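Local coordinates for protein carboxylase (Deinococcus radiodurans, PDB 5H80) that probably catalyses the ATP-dependent carboxylation of biotin, as the biotin carboxylase domain of a single-chain bacterial carboxylase, at residues 38-43 and 110-114; 44-49 and 70-75; 56-62 and 75-81; 129-133 and 340-344; 389-394 and 408-414. One frame throughout, in Å; residues are numbered along the deposited sequence.

Interaction 1: 38-43 and 110-114; sequences ANRGEV and GYGFL
Glu42 reaches Tyr111 by a folded chain: CG sits between the backbone N and the carbonyl carbon (chi1 73°), and a second bend at chi2 (83°) swings the carboxylate to the phenol. Tyr111 OH donates to Glu42 OE1 at 2.5 Å; the hydroxyl comes from the syn side, somewhat out of the carboxylate plane, and OE1 lies at the ring edge. Val43 turns CG2 anti to its backbone N and lays it over one face of the same ring, 3.6 Å from the centroid, a CH-pi contact displaced toward CZ. The phenol is thus held at edge and face by consecutive residues of the first helical turn. Lys424 adds a salt bridge to Glu42 OE1. Asn39 ties the backbones together: ND2 gives a hydrogen bond to Tyr111 O (2.8 Å), met from above the carbonyl plane, and another to Pro109 O, while OD1 takes the N-H of Arg40 (2.8 Å). Phe113 CD2 rests 3.4 Å from Asn39 OD1, and its CZ lies beside Arg40 CG. Water 1 bridges Ala38 O and Leu114 N. Two loops meet beyond the C-terminal ends of the neighbouring parallel strands 34-37 and 106-108, as in the Rossmann-like N-terminal domain of biotin carboxylases.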
# COMPACT_ATOMS: atom_id res chain seq x y z
N ALA A 38 8.47 -21.81 10.65
CA ALA A 38 8.36 -22.24 12.05
C ALA A 38 7.73 -21.16 12.99
O ALA A 38 8.38 -20.64 13.87
CB ALA A 38 9.71 -22.70 12.61
N ASN A 39 6.48 -20.83 12.73
CA ASN A 39 5.81 -19.73 13.34
C ASN A 39 4.30 -19.76 12.93
O ASN A 39 3.85 -20.80 12.42
CB ASN A 39 6.44 -18.33 12.98
CG ASN A 39 6.39 -17.36 14.15
OD1 ASN A 39 5.35 -17.13 14.72
ND2 ASN A 39 7.51 -16.83 14.57
N ARG A 40 3.55 -18.74 13.32
CA ARG A 40 2.11 -18.72 13.07
C ARG A 40 1.57 -17.32 13.00
O ARG A 40 2.30 -16.36 13.26
CB ARG A 40 1.46 -19.57 14.19
CG ARG A 40 1.89 -19.19 15.57
CD ARG A 40 1.11 -18.06 16.14
NE ARG A 40 -0.40 -18.12 16.04
CZ ARG A 40 -1.22 -17.07 16.25
NH1 ARG A 40 -2.55 -17.17 16.14
NH2 ARG A 40 -0.72 -15.88 16.61
N GLY A 41 0.29 -17.15 12.64
CA GLY A 41 -0.35 -15.87 12.81
C GLY A 41 0.14 -14.91 11.73
O GLY A 41 0.62 -15.41 10.67
N GLU A 42 0.16 -13.61 12.06
CA GLU A 42 0.41 -12.55 11.05
C GLU A 42 1.82 -12.70 10.40
O GLU A 42 1.95 -12.66 9.15
CB GLU A 42 0.12 -11.17 11.55
CG GLU A 42 1.13 -10.64 12.52
CD GLU A 42 2.39 -10.04 11.86
OE1 GLU A 42 3.27 -9.71 12.62
OE2 GLU A 42 2.57 -10.02 10.60
N VAL A 43 2.83 -13.09 11.16
CA VAL A 43 4.16 -13.33 10.59
C VAL A 43 4.29 -14.54 9.59
O VAL A 43 5.08 -14.40 8.60
CB VAL A 43 5.30 -13.27 11.64
CG1 VAL A 43 5.47 -14.54 12.44
CG2 VAL A 43 6.61 -12.84 10.96
N GLY A 110 10.49 -16.75 11.75
CA GLY A 110 9.86 -15.45 12.04
C GLY A 110 10.41 -14.65 13.19
O GLY A 110 11.55 -14.33 13.21
N TYR A 111 9.53 -14.17 14.08
CA TYR A 111 10.03 -13.53 15.30
C TYR A 111 9.25 -14.16 16.43
O TYR A 111 8.11 -14.73 16.26
CB TYR A 111 9.93 -11.98 15.27
CG TYR A 111 8.77 -11.39 14.43
CD1 TYR A 111 7.51 -11.47 14.85
CD2 TYR A 111 9.01 -10.73 13.27
CE1 TYR A 111 6.46 -10.93 14.10
CE2 TYR A 111 8.00 -10.17 12.51
CZ TYR A 111 6.72 -10.31 12.96
OH TYR A 111 5.76 -9.80 12.13
N GLY A 112 9.89 -14.11 17.59
CA GLY A 112 9.43 -14.88 18.71
C GLY A 112 9.80 -16.32 18.50
O GLY A 112 10.62 -16.70 17.54
N PHE A 113 9.13 -17.17 19.31
CA PHE A 113 9.30 -18.65 19.16
C PHE A 113 10.85 -18.95 19.20
O PHE A 113 11.57 -18.43 20.10
CB PHE A 113 8.47 -19.11 17.93
CG PHE A 113 6.94 -18.94 18.14
CD1 PHE A 113 6.17 -19.96 18.75
CD2 PHE A 113 6.29 -17.73 17.89
CE1 PHE A 113 4.82 -19.78 19.03
CE2 PHE A 113 4.92 -17.55 18.15
CZ PHE A 113 4.18 -18.60 18.68
N LEU A 114 11.38 -19.53 18.14
CA LEU A 114 12.77 -20.04 18.12
C LEU A 114 13.70 -19.15 17.31
O LEU A 114 14.83 -19.51 17.01
CB LEU A 114 12.73 -21.47 17.54
CG LEU A 114 11.92 -22.48 18.36
CD1 LEU A 114 11.90 -23.85 17.71
CD2 LEU A 114 12.38 -22.58 19.81
O HOH W 1 10.58 -19.72 15.41

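Interaction 2: 44-49 and 70-75; sequences AVRIER and LHVRRA
Glu48 pushes a nearly straight side chain between His71, Arg74 and Ala75. Its CG stands anti to the carbonyl carbon (chi1 -67°) and the chain stays extended beyond it, which carries the carboxylate to the C-terminal end of the short, weakly bonded helix 70-74. There OE2 lies 2.5 Å from His71 O and also touches Ala75 CB. OE1 rests against the aliphatic start of Arg74, 3.1 Å from CB. The Glu48 and Arg74 chains pass antiparallel to one another, so the acid meets methylenes instead of the guanidinium. Arg74 has CG anti to its backbone N but bends at chi2 (67°), which lays a face of the guanidinium over the backbone of Glu48 and Arg49 in helix 42-53; its NH2 comes within 3.5 Å of Arg49 CA, and that nitrogen donates to Ser52 OG. The Arg49 arm, extended from CG to NE, runs roughly perpendicular to that of Arg74, and water 2 accepts from both NE atoms, 2.9 Å from Arg49 NE and 2.6 Å from Arg74 NE. Glu447 of the second subunit forms a salt bridge with Arg49, probably easing the proximity of two like charges. At the other end, Ala44 CB packs 3.4 Å from His71 CB, and Val45 spreads its methyls, CG2 against Leu70 CB (3.8 Å) and CG1 near Leu70 CD2. His71 NE2 is hydrogen-bonded to Val61 O, and ND1 to Ser69 OG. The axes of segments 44-49 and 70-74 approach to 8.9 Å and run 24° from parallel, side by side over strands 34-37 and 57-62, with the second subunit beyond the arginines.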
# COMPACT_ATOMS: atom_id res chain seq x y z
N ALA A 44 3.52 -15.63 9.79
CA ALA A 44 3.63 -16.76 9.03
C ALA A 44 2.97 -16.31 7.72
O ALA A 44 3.45 -16.69 6.67
CB ALA A 44 2.82 -17.85 9.56
N VAL A 45 1.91 -15.56 7.87
CA VAL A 45 1.23 -15.02 6.59
C VAL A 45 2.21 -14.11 5.77
O VAL A 45 2.39 -14.26 4.48
CB VAL A 45 -0.08 -14.29 7.01
CG1 VAL A 45 -0.69 -13.53 5.85
CG2 VAL A 45 -1.25 -15.15 7.52
N ARG A 46 2.82 -13.17 6.42
CA ARG A 46 3.83 -12.34 5.90
C ARG A 46 4.94 -13.08 5.10
O ARG A 46 5.35 -12.79 3.92
CB ARG A 46 4.42 -11.49 7.03
CG ARG A 46 5.54 -10.54 6.53
CD ARG A 46 5.10 -9.37 5.61
NE ARG A 46 6.16 -8.58 4.97
CZ ARG A 46 6.59 -8.86 3.73
NH1 ARG A 46 6.29 -9.97 3.11
NH2 ARG A 46 7.43 -8.09 3.13
N ILE A 47 5.55 -14.09 5.78
CA ILE A 47 6.52 -14.95 5.21
C ILE A 47 6.00 -15.69 3.97
O ILE A 47 6.75 -15.76 2.99
CB ILE A 47 7.27 -15.86 6.24
CG1 ILE A 47 7.94 -15.00 7.26
CG2 ILE A 47 8.24 -16.73 5.55
CD1 ILE A 47 8.36 -15.74 8.55
N GLU A 48 4.83 -16.34 4.02
CA GLU A 48 4.20 -17.03 2.88
C GLU A 48 4.08 -16.12 1.67
O GLU A 48 4.55 -16.53 0.62
CB GLU A 48 2.80 -17.55 3.22
CG GLU A 48 2.92 -18.66 4.25
CD GLU A 48 1.63 -18.97 4.98
OE1 GLU A 48 0.69 -18.20 4.92
OE2 GLU A 48 1.57 -20.01 5.70
N ARG A 49 3.87 -14.82 1.92
CA ARG A 49 3.69 -13.81 0.81
C ARG A 49 5.08 -13.49 0.20
O ARG A 49 5.22 -13.52 -0.96
CB ARG A 49 2.97 -12.57 1.26
CG ARG A 49 1.47 -12.71 1.51
CD ARG A 49 0.88 -11.70 2.42
NE ARG A 49 -0.56 -11.82 2.38
CZ ARG A 49 -1.41 -11.13 3.19
NH1 ARG A 49 -0.96 -10.24 4.10
NH2 ARG A 49 -2.72 -11.37 3.07
N LEU A 70 -5.21 -17.64 8.89
CA LEU A 70 -4.86 -17.50 7.46
C LEU A 70 -3.59 -18.14 7.04
O LEU A 70 -3.49 -18.64 5.92
CB LEU A 70 -4.91 -16.00 6.99
CG LEU A 70 -4.59 -15.73 5.51
CD1 LEU A 70 -5.66 -16.32 4.59
CD2 LEU A 70 -4.58 -14.18 5.29
N HIS A 71 -2.60 -18.22 7.96
CA HIS A 71 -1.35 -18.91 7.62
C HIS A 71 -1.46 -20.40 7.22
O HIS A 71 -0.64 -20.89 6.49
CB HIS A 71 -0.35 -18.66 8.71
CG HIS A 71 -0.27 -19.70 9.80
ND1 HIS A 71 -1.02 -19.67 10.96
CD2 HIS A 71 0.54 -20.79 9.89
CE1 HIS A 71 -0.71 -20.73 11.70
NE2 HIS A 71 0.23 -21.41 11.08
N VAL A 72 -2.53 -21.03 7.68
CA VAL A 72 -2.84 -22.41 7.29
C VAL A 72 -3.12 -22.52 5.78
O VAL A 72 -2.30 -23.11 5.00
CB VAL A 72 -3.95 -22.93 8.19
CG1 VAL A 72 -4.36 -24.33 7.74
CG2 VAL A 72 -3.54 -22.96 9.66
N ARG A 73 -4.24 -21.89 5.39
CA ARG A 73 -4.73 -21.86 4.02
C ARG A 73 -3.74 -21.25 3.05
O ARG A 73 -3.65 -21.67 1.89
CB ARG A 73 -6.01 -21.00 3.93
CG ARG A 73 -7.30 -21.67 4.36
CD ARG A 73 -8.45 -20.66 4.47
NE ARG A 73 -8.23 -19.65 5.52
CZ ARG A 73 -9.18 -18.92 6.10
NH1 ARG A 73 -10.47 -19.05 5.78
NH2 ARG A 73 -8.84 -18.04 7.04
N ARG A 74 -3.03 -20.19 3.49
CA ARG A 74 -2.11 -19.49 2.59
C ARG A 74 -0.82 -20.23 2.24
O ARG A 74 -0.18 -19.91 1.21
CB ARG A 74 -1.80 -18.04 3.12
CG ARG A 74 -0.86 -17.19 2.33
CD ARG A 74 -1.51 -16.81 0.96
NE ARG A 74 -0.56 -15.99 0.17
CZ ARG A 74 0.53 -16.43 -0.48
NH1 ARG A 74 0.85 -17.74 -0.47
NH2 ARG A 74 1.31 -15.59 -1.11
N ALA A 75 -0.35 -21.17 3.05
CA ALA A 75 0.80 -21.90 2.62
C ALA A 75 0.55 -22.78 1.37
O ALA A 75 -0.62 -23.15 1.03
CB ALA A 75 1.22 -22.77 3.81
O HOH W 2 -1.43 -13.52 0.24

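Interaction 3: 56-62 and 75-81; sequences WQSVAVY and ADEAVAL
Tyr62 lies across the end of the neighbouring strand, ring over backbone. From CB, a chi1 of 60° sets CG between the backbone N and the carbonyl carbon and turns the ring toward strand 77-80. CD2 meets Val79 O; CE2 touches Ala80 N (3.5 Å) and Ala78 CB; CZ approaches Ala80 CB. Ala80 CA sits over one face, 4.0 Å from the centroid in a CH-pi contact; OH is hydrogen-bonded to water 4, and that water donates to Ala78 O. The parallel ladder between the strands runs through Glu77 N to Ser58 O, Ala60 N to Glu77 O (2.9 Å), Val79 N to Ala60 O, Tyr62 N to Val79 O and Leu81 N to Tyr62 O (2.7 Å). At the beginning Asp76 supplements it: OD2 offers its anti lone pair to Ser58 N (2.8 Å), while Asp76 N gives a hydrogen bond to Ser58 OG. On the face shared by Val59, Val61, Glu77 and Val79, Val59 CG1 packs against Val79 CG2. On the other, Ala60 CB presses tightly on Ala75 CB (3.4 Å). Strand 57-62, helix 70-74 and strand 77-80 make a beta-alpha-beta crossover, the repeating unit of the Rossmann-like sheet, here at its 77-80 border.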
# COMPACT_ATOMS: atom_id res chain seq x y z
N TRP A 56 9.29 -19.38 -4.70
CA TRP A 56 9.60 -20.50 -3.87
C TRP A 56 8.36 -21.10 -3.28
O TRP A 56 7.24 -20.65 -3.56
CB TRP A 56 10.56 -20.05 -2.76
CG TRP A 56 11.90 -19.33 -3.24
CD1 TRP A 56 12.36 -19.11 -4.55
CD2 TRP A 56 12.93 -18.87 -2.40
NE1 TRP A 56 13.61 -18.48 -4.54
CE2 TRP A 56 13.95 -18.28 -3.23
CE3 TRP A 56 13.09 -18.84 -1.02
CZ2 TRP A 56 15.10 -17.75 -2.70
CZ3 TRP A 56 14.21 -18.28 -0.49
CH2 TRP A 56 15.25 -17.77 -1.31
N GLN A 57 8.55 -22.21 -2.57
CA GLN A 57 7.45 -22.89 -1.92
C GLN A 57 7.48 -22.81 -0.45
O GLN A 57 8.55 -22.76 0.10
CB GLN A 57 7.39 -24.38 -2.35
CG GLN A 57 7.10 -24.51 -3.84
CD GLN A 57 7.32 -25.91 -4.30
OE1 GLN A 57 8.03 -26.71 -3.63
NE2 GLN A 57 6.74 -26.23 -5.43
N SER A 58 6.28 -22.78 0.18
CA SER A 58 6.18 -22.74 1.59
C SER A 58 5.51 -23.95 2.21
O SER A 58 4.52 -24.45 1.74
CB SER A 58 5.43 -21.46 2.10
OG SER A 58 4.06 -21.36 1.61
N VAL A 59 6.03 -24.28 3.39
CA VAL A 59 5.41 -25.28 4.25
C VAL A 59 5.10 -24.59 5.59
O VAL A 59 6.00 -24.19 6.28
CB VAL A 59 6.36 -26.52 4.38
CG1 VAL A 59 5.72 -27.53 5.36
CG2 VAL A 59 6.80 -27.08 2.98
N ALA A 60 3.85 -24.51 5.95
CA ALA A 60 3.37 -23.97 7.24
C ALA A 60 3.18 -25.13 8.23
O ALA A 60 3.15 -26.35 7.80
CB ALA A 60 2.10 -23.15 7.02
N VAL A 61 3.13 -24.78 9.51
CA VAL A 61 2.78 -25.73 10.55
C VAL A 61 1.66 -25.04 11.38
O VAL A 61 1.58 -23.77 11.53
CB VAL A 61 3.97 -26.16 11.45
CG1 VAL A 61 4.99 -27.05 10.71
CG2 VAL A 61 4.69 -24.96 12.13
N TYR A 62 0.79 -25.84 11.96
CA TYR A 62 -0.25 -25.37 12.80
C TYR A 62 -0.62 -26.33 13.92
O TYR A 62 -0.51 -27.57 13.76
CB TYR A 62 -1.56 -24.97 12.03
CG TYR A 62 -2.17 -26.11 11.26
CD1 TYR A 62 -3.31 -26.71 11.74
CD2 TYR A 62 -1.59 -26.68 10.07
CE1 TYR A 62 -3.84 -27.83 11.14
CE2 TYR A 62 -2.19 -27.79 9.40
CZ TYR A 62 -3.33 -28.32 9.96
OH TYR A 62 -3.93 -29.41 9.42
N ALA A 75 -0.35 -21.17 3.05
CA ALA A 75 0.80 -21.90 2.62
C ALA A 75 0.55 -22.78 1.37
O ALA A 75 -0.62 -23.15 1.03
CB ALA A 75 1.22 -22.77 3.81
N ASP A 76 1.61 -23.18 0.73
CA ASP A 76 1.47 -24.14 -0.39
C ASP A 76 1.12 -25.47 0.21
O ASP A 76 0.43 -26.28 -0.38
CB ASP A 76 2.72 -24.29 -1.23
CG ASP A 76 3.10 -23.02 -1.90
OD1 ASP A 76 2.27 -22.51 -2.68
OD2 ASP A 76 4.19 -22.52 -1.61
N GLU A 77 1.64 -25.72 1.40
CA GLU A 77 1.21 -26.95 2.10
C GLU A 77 1.34 -26.69 3.58
O GLU A 77 2.24 -25.93 3.98
CB GLU A 77 1.96 -28.14 1.57
CG GLU A 77 3.18 -28.54 2.31
CD GLU A 77 3.89 -29.73 1.60
OE1 GLU A 77 4.82 -29.45 0.79
OE2 GLU A 77 3.47 -30.91 1.85
N ALA A 78 0.34 -27.13 4.35
CA ALA A 78 0.34 -26.96 5.77
C ALA A 78 0.32 -28.30 6.46
O ALA A 78 -0.52 -29.17 6.10
CB ALA A 78 -0.82 -26.11 6.22
N VAL A 79 1.17 -28.38 7.51
CA VAL A 79 1.45 -29.65 8.22
C VAL A 79 1.01 -29.55 9.71
O VAL A 79 1.43 -28.67 10.47
CB VAL A 79 2.93 -30.00 8.10
CG1 VAL A 79 3.25 -31.26 8.94
CG2 VAL A 79 3.26 -30.24 6.63
N ALA A 80 0.06 -30.38 10.12
CA ALA A 80 -0.44 -30.31 11.53
C ALA A 80 0.63 -30.73 12.54
O ALA A 80 1.26 -31.77 12.31
CB ALA A 80 -1.67 -31.22 11.67
N LEU A 81 0.76 -30.00 13.66
CA LEU A 81 1.72 -30.33 14.74
C LEU A 81 0.92 -31.25 15.70
O LEU A 81 -0.24 -31.03 15.95
CB LEU A 81 2.18 -29.08 15.50
CG LEU A 81 3.10 -28.17 14.67
CD1 LEU A 81 3.13 -26.74 15.17
CD2 LEU A 81 4.46 -28.81 14.50
O HOH W 3 4.73 -20.13 -2.74
O HOH W 4 -2.41 -30.54 7.46
O HOH W 5 -2.14 -29.76 14.57

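Interaction 4: 129-133 and 340-344; sequences LVFVG and QLRLA
Val132 wedges its two methyls against three residues of helix 336-344. With CG1 anti to the backbone N (chi1 -176°), that methyl is directed between Gln340 and Ala344, one helical turn apart; it lies 3.8 Å from Gln340 CG and equally far from Ala344 CB. CG2, beside the backbone N, meets Leu341 CD2 at 4.1 Å. The valine thus touches three side chains, slanting against those of Gln340 and Leu341. Ala344 directs its CB at the 129-133 segment, where its shortness lets the Val132 backbone come near: the two CA atoms are 5.3 Å apart. Gln340 has an extended chain that offers its CG and CD to the valine, while its amide oxygen continues past to accept a hydrogen bond from His108 NE2. Val130, two residues earlier, leans the same way, its CG1 3.6 Å from Ala344 O. The contact is van der Waals packing, mostly between aliphatic carbons, without direct hydrogen bonds between the segments. An inverse gamma turn centred on Val132 follows strand 130-131, the border strand of the parallel sheet, paired with strand 106-108. Phe131 turns away from the helix to pack on helix 118-126, while helix 336-344, from the ATP-binding region, sits on the other flank of this strand and also touches His108.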
# COMPACT_ATOMS: atom_id res chain seq x y z
N LEU A 129 19.45 -27.92 6.59
CA LEU A 129 18.43 -26.86 6.45
C LEU A 129 19.10 -25.51 6.64
O LEU A 129 19.84 -25.30 7.60
CB LEU A 129 17.36 -26.96 7.52
CG LEU A 129 16.57 -28.25 7.58
CD1 LEU A 129 15.49 -28.45 8.62
CD2 LEU A 129 15.97 -28.46 6.18
N VAL A 130 18.83 -24.54 5.76
CA VAL A 130 19.34 -23.18 6.03
C VAL A 130 18.37 -22.39 6.93
O VAL A 130 17.26 -22.11 6.58
CB VAL A 130 19.64 -22.41 4.71
CG1 VAL A 130 19.87 -20.92 5.04
CG2 VAL A 130 20.78 -23.10 3.95
N PHE A 131 18.81 -22.02 8.12
CA PHE A 131 18.13 -21.10 9.02
C PHE A 131 18.17 -19.68 8.47
O PHE A 131 19.28 -19.13 8.17
CB PHE A 131 18.93 -21.13 10.35
CG PHE A 131 18.27 -20.42 11.47
CD1 PHE A 131 17.21 -20.96 12.22
CD2 PHE A 131 18.66 -19.10 11.75
CE1 PHE A 131 16.61 -20.29 13.26
CE2 PHE A 131 18.10 -18.44 12.80
CZ PHE A 131 17.09 -19.01 13.59
N VAL A 132 16.96 -19.09 8.38
CA VAL A 132 16.80 -17.71 7.88
C VAL A 132 17.11 -16.74 9.01
O VAL A 132 16.20 -16.37 9.71
CB VAL A 132 15.51 -17.43 7.21
CG1 VAL A 132 15.51 -15.98 6.65
CG2 VAL A 132 15.04 -18.47 6.20
N GLY A 133 18.41 -16.41 9.14
CA GLY A 133 18.96 -15.62 10.24
C GLY A 133 20.51 -15.64 10.23
O GLY A 133 21.08 -16.39 9.42
N GLN A 340 15.53 -10.60 3.12
CA GLN A 340 15.98 -11.47 4.21
C GLN A 340 16.17 -12.96 3.73
O GLN A 340 17.28 -13.52 3.92
CB GLN A 340 15.01 -11.43 5.32
CG GLN A 340 15.46 -12.20 6.60
CD GLN A 340 14.32 -12.35 7.58
OE1 GLN A 340 13.12 -12.31 7.26
NE2 GLN A 340 14.70 -12.48 8.88
N LEU A 341 15.20 -13.49 3.02
CA LEU A 341 15.21 -14.82 2.44
C LEU A 341 16.38 -15.00 1.44
O LEU A 341 17.09 -16.00 1.49
CB LEU A 341 13.91 -15.12 1.74
CG LEU A 341 12.68 -15.43 2.65
CD1 LEU A 341 11.32 -15.19 1.93
CD2 LEU A 341 12.88 -16.91 3.13
N ARG A 342 16.57 -14.04 0.54
CA ARG A 342 17.62 -14.05 -0.43
C ARG A 342 19.01 -13.94 0.21
O ARG A 342 19.95 -14.64 -0.28
CB ARG A 342 17.42 -13.08 -1.61
CG ARG A 342 16.07 -13.30 -2.34
CD ARG A 342 15.87 -12.19 -3.34
NE ARG A 342 16.85 -12.23 -4.41
CZ ARG A 342 16.66 -11.75 -5.64
NH1 ARG A 342 17.61 -11.92 -6.53
NH2 ARG A 342 15.55 -11.07 -5.99
N LEU A 343 19.15 -13.08 1.22
CA LEU A 343 20.37 -12.98 1.99
C LEU A 343 20.68 -14.33 2.65
O LEU A 343 21.84 -14.81 2.46
CB LEU A 343 20.31 -11.89 3.00
CG LEU A 343 20.45 -10.49 2.34
CD1 LEU A 343 19.94 -9.49 3.36
CD2 LEU A 343 21.79 -10.04 1.69
N ALA A 344 19.71 -14.94 3.34
CA ALA A 344 19.89 -16.31 3.86
C ALA A 344 20.36 -17.36 2.85
O ALA A 344 21.27 -18.19 3.19
CB ALA A 344 18.64 -16.80 4.57

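Interaction 5: 389-394 and 408-414; sequences GQVQTF and VTTGLTP
The Phe394 ring carries Val408 on one face: CG1 stands 3.6 Å from the centroid and only 5° off the normal, a nearly centred CH-pi contact, while Val408 CB leans toward CZ. Phe448 adds an edge-to-face ring contact. The other flat group is the amide of Gln390, reached through an extended chain with CG anti to the backbone N (chi1 164°). Its NE2 donates to Gly411 O at 3.1 Å; the acceptor lies near the amide plane, yet the donor sits above the carbonyl plane. Between these two, Val391 pairs by backbone with the facing turn: its N gives a bond to Leu412 O (2.6 Å), and its O receives Gly411 N (2.7 Å). Its CB points toward segment 408-414, CG1 near Val408 CG1 and CG2 near Pro414 CD. Thr410 CG2 touches Gln392 O at 3.3 Å, and water 8 links Phe394 N to Thr410 OG1. Water 6 joins Gly389 O and Pro414 O. Gly411, with positive phi, takes the third position of the type II turn from Thr409 to Leu412. The turn follows strand 402-406, and segment 389-394 leads into strand 393-395, which pairs antiparallel with 449-451 through a classic beta bulge at Gln392 and Thr393, opposite Ala451.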
# COMPACT_ATOMS: atom_id res chain seq x y z
N GLY A 389 -14.17 -14.68 22.66
CA GLY A 389 -15.18 -14.51 21.68
C GLY A 389 -14.70 -14.97 20.36
O GLY A 389 -13.50 -15.22 20.17
N GLN A 390 -15.64 -15.10 19.46
CA GLN A 390 -15.37 -15.49 18.07
C GLN A 390 -15.56 -14.23 17.28
O GLN A 390 -16.47 -13.46 17.55
CB GLN A 390 -16.36 -16.56 17.64
CG GLN A 390 -16.48 -16.80 16.14
CD GLN A 390 -17.41 -17.95 15.93
OE1 GLN A 390 -18.49 -17.94 16.53
NE2 GLN A 390 -16.98 -18.96 15.20
N VAL A 391 -14.66 -14.00 16.32
CA VAL A 391 -14.72 -12.86 15.48
C VAL A 391 -15.85 -12.90 14.48
O VAL A 391 -15.92 -13.78 13.62
CB VAL A 391 -13.36 -12.66 14.79
CG1 VAL A 391 -13.48 -11.67 13.65
CG2 VAL A 391 -12.36 -12.24 15.88
N GLN A 392 -16.79 -11.94 14.62
CA GLN A 392 -18.01 -11.94 13.82
C GLN A 392 -18.06 -11.06 12.61
O GLN A 392 -18.70 -11.41 11.60
CB GLN A 392 -19.26 -11.66 14.72
CG GLN A 392 -19.64 -12.92 15.50
CD GLN A 392 -20.28 -12.69 16.84
OE1 GLN A 392 -20.63 -11.57 17.23
NE2 GLN A 392 -20.43 -13.78 17.58
N THR A 393 -17.40 -9.92 12.73
CA THR A 393 -17.26 -8.97 11.68
C THR A 393 -15.79 -8.53 11.81
O THR A 393 -15.26 -8.32 12.92
CB THR A 393 -18.20 -7.76 11.87
OG1 THR A 393 -19.54 -8.25 12.00
CG2 THR A 393 -18.14 -6.82 10.70
N PHE A 394 -15.17 -8.50 10.66
CA PHE A 394 -13.75 -8.13 10.57
C PHE A 394 -13.47 -7.58 9.19
O PHE A 394 -13.38 -8.33 8.25
CB PHE A 394 -12.88 -9.38 10.88
CG PHE A 394 -11.45 -9.04 11.18
CD1 PHE A 394 -11.06 -8.59 12.45
CD2 PHE A 394 -10.48 -9.13 10.18
CE1 PHE A 394 -9.73 -8.31 12.73
CE2 PHE A 394 -9.13 -8.81 10.44
CZ PHE A 394 -8.77 -8.42 11.74
N VAL A 408 -6.34 -12.94 10.55
CA VAL A 408 -7.76 -13.00 11.11
C VAL A 408 -8.71 -13.00 9.91
O VAL A 408 -8.55 -12.26 8.92
CB VAL A 408 -8.08 -11.94 12.18
CG1 VAL A 408 -9.52 -12.09 12.67
CG2 VAL A 408 -7.12 -12.07 13.36
N THR A 409 -9.65 -13.95 9.90
CA THR A 409 -10.81 -13.80 9.00
C THR A 409 -12.09 -14.03 9.81
O THR A 409 -12.04 -14.46 11.00
CB THR A 409 -10.83 -14.74 7.80
OG1 THR A 409 -10.71 -16.09 8.27
CG2 THR A 409 -9.69 -14.42 6.82
N THR A 410 -13.23 -13.79 9.16
CA THR A 410 -14.52 -13.92 9.85
C THR A 410 -14.73 -15.35 10.36
O THR A 410 -14.46 -16.34 9.65
CB THR A 410 -15.65 -13.42 8.93
OG1 THR A 410 -15.37 -12.07 8.58
CG2 THR A 410 -16.98 -13.46 9.64
N GLY A 411 -15.14 -15.43 11.62
CA GLY A 411 -15.48 -16.67 12.28
C GLY A 411 -14.33 -17.29 12.99
O GLY A 411 -14.46 -18.41 13.46
N LEU A 412 -13.16 -16.62 12.99
CA LEU A 412 -12.04 -17.10 13.79
C LEU A 412 -12.34 -16.91 15.26
O LEU A 412 -12.91 -15.84 15.66
CB LEU A 412 -10.68 -16.41 13.34
CG LEU A 412 -9.50 -16.93 14.15
CD1 LEU A 412 -9.22 -18.32 13.58
CD2 LEU A 412 -8.29 -15.96 14.20
N THR A 413 -11.97 -17.86 16.11
CA THR A 413 -11.98 -17.68 17.59
C THR A 413 -10.54 -17.67 17.96
O THR A 413 -9.94 -18.69 17.95
CB THR A 413 -12.65 -18.87 18.41
OG1 THR A 413 -14.00 -18.92 18.12
CG2 THR A 413 -12.59 -18.66 19.93
N PRO A 414 -9.95 -16.49 18.31
CA PRO A 414 -8.56 -16.53 18.78
C PRO A 414 -8.27 -17.33 20.05
O PRO A 414 -9.10 -17.41 20.94
CB PRO A 414 -8.26 -15.05 19.00
CG PRO A 414 -9.17 -14.33 18.08
CD PRO A 414 -10.44 -15.11 18.28
O HOH W 6 -11.08 -16.01 21.62
O HOH W 7 -12.34 -11.05 7.64
O HOH W 8 -16.73 -9.26 8.52

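In the fold
Interactions 1, 2 and 3 build one region: helix 42-53 serves 1 and 2, and interactions 2 and 3 share Ala75. Interactions 1 and 4 are buried, but 1 relies on polar side chains and a ring, whereas 4 is van der Waals packing of mostly aliphatic carbons and joins the far border of the same parallel sheet to a helix of the ATP-binding region. Interaction 3 is mostly backbone ladder at the opposite border, partly buried. Interactions 2 and 5 both touch the second subunit and meet through Arg73 and Thr409. Interaction 5, more exposed and rich in waters, lies in the C-terminal region, its centre about 33 Å from that of interaction 4.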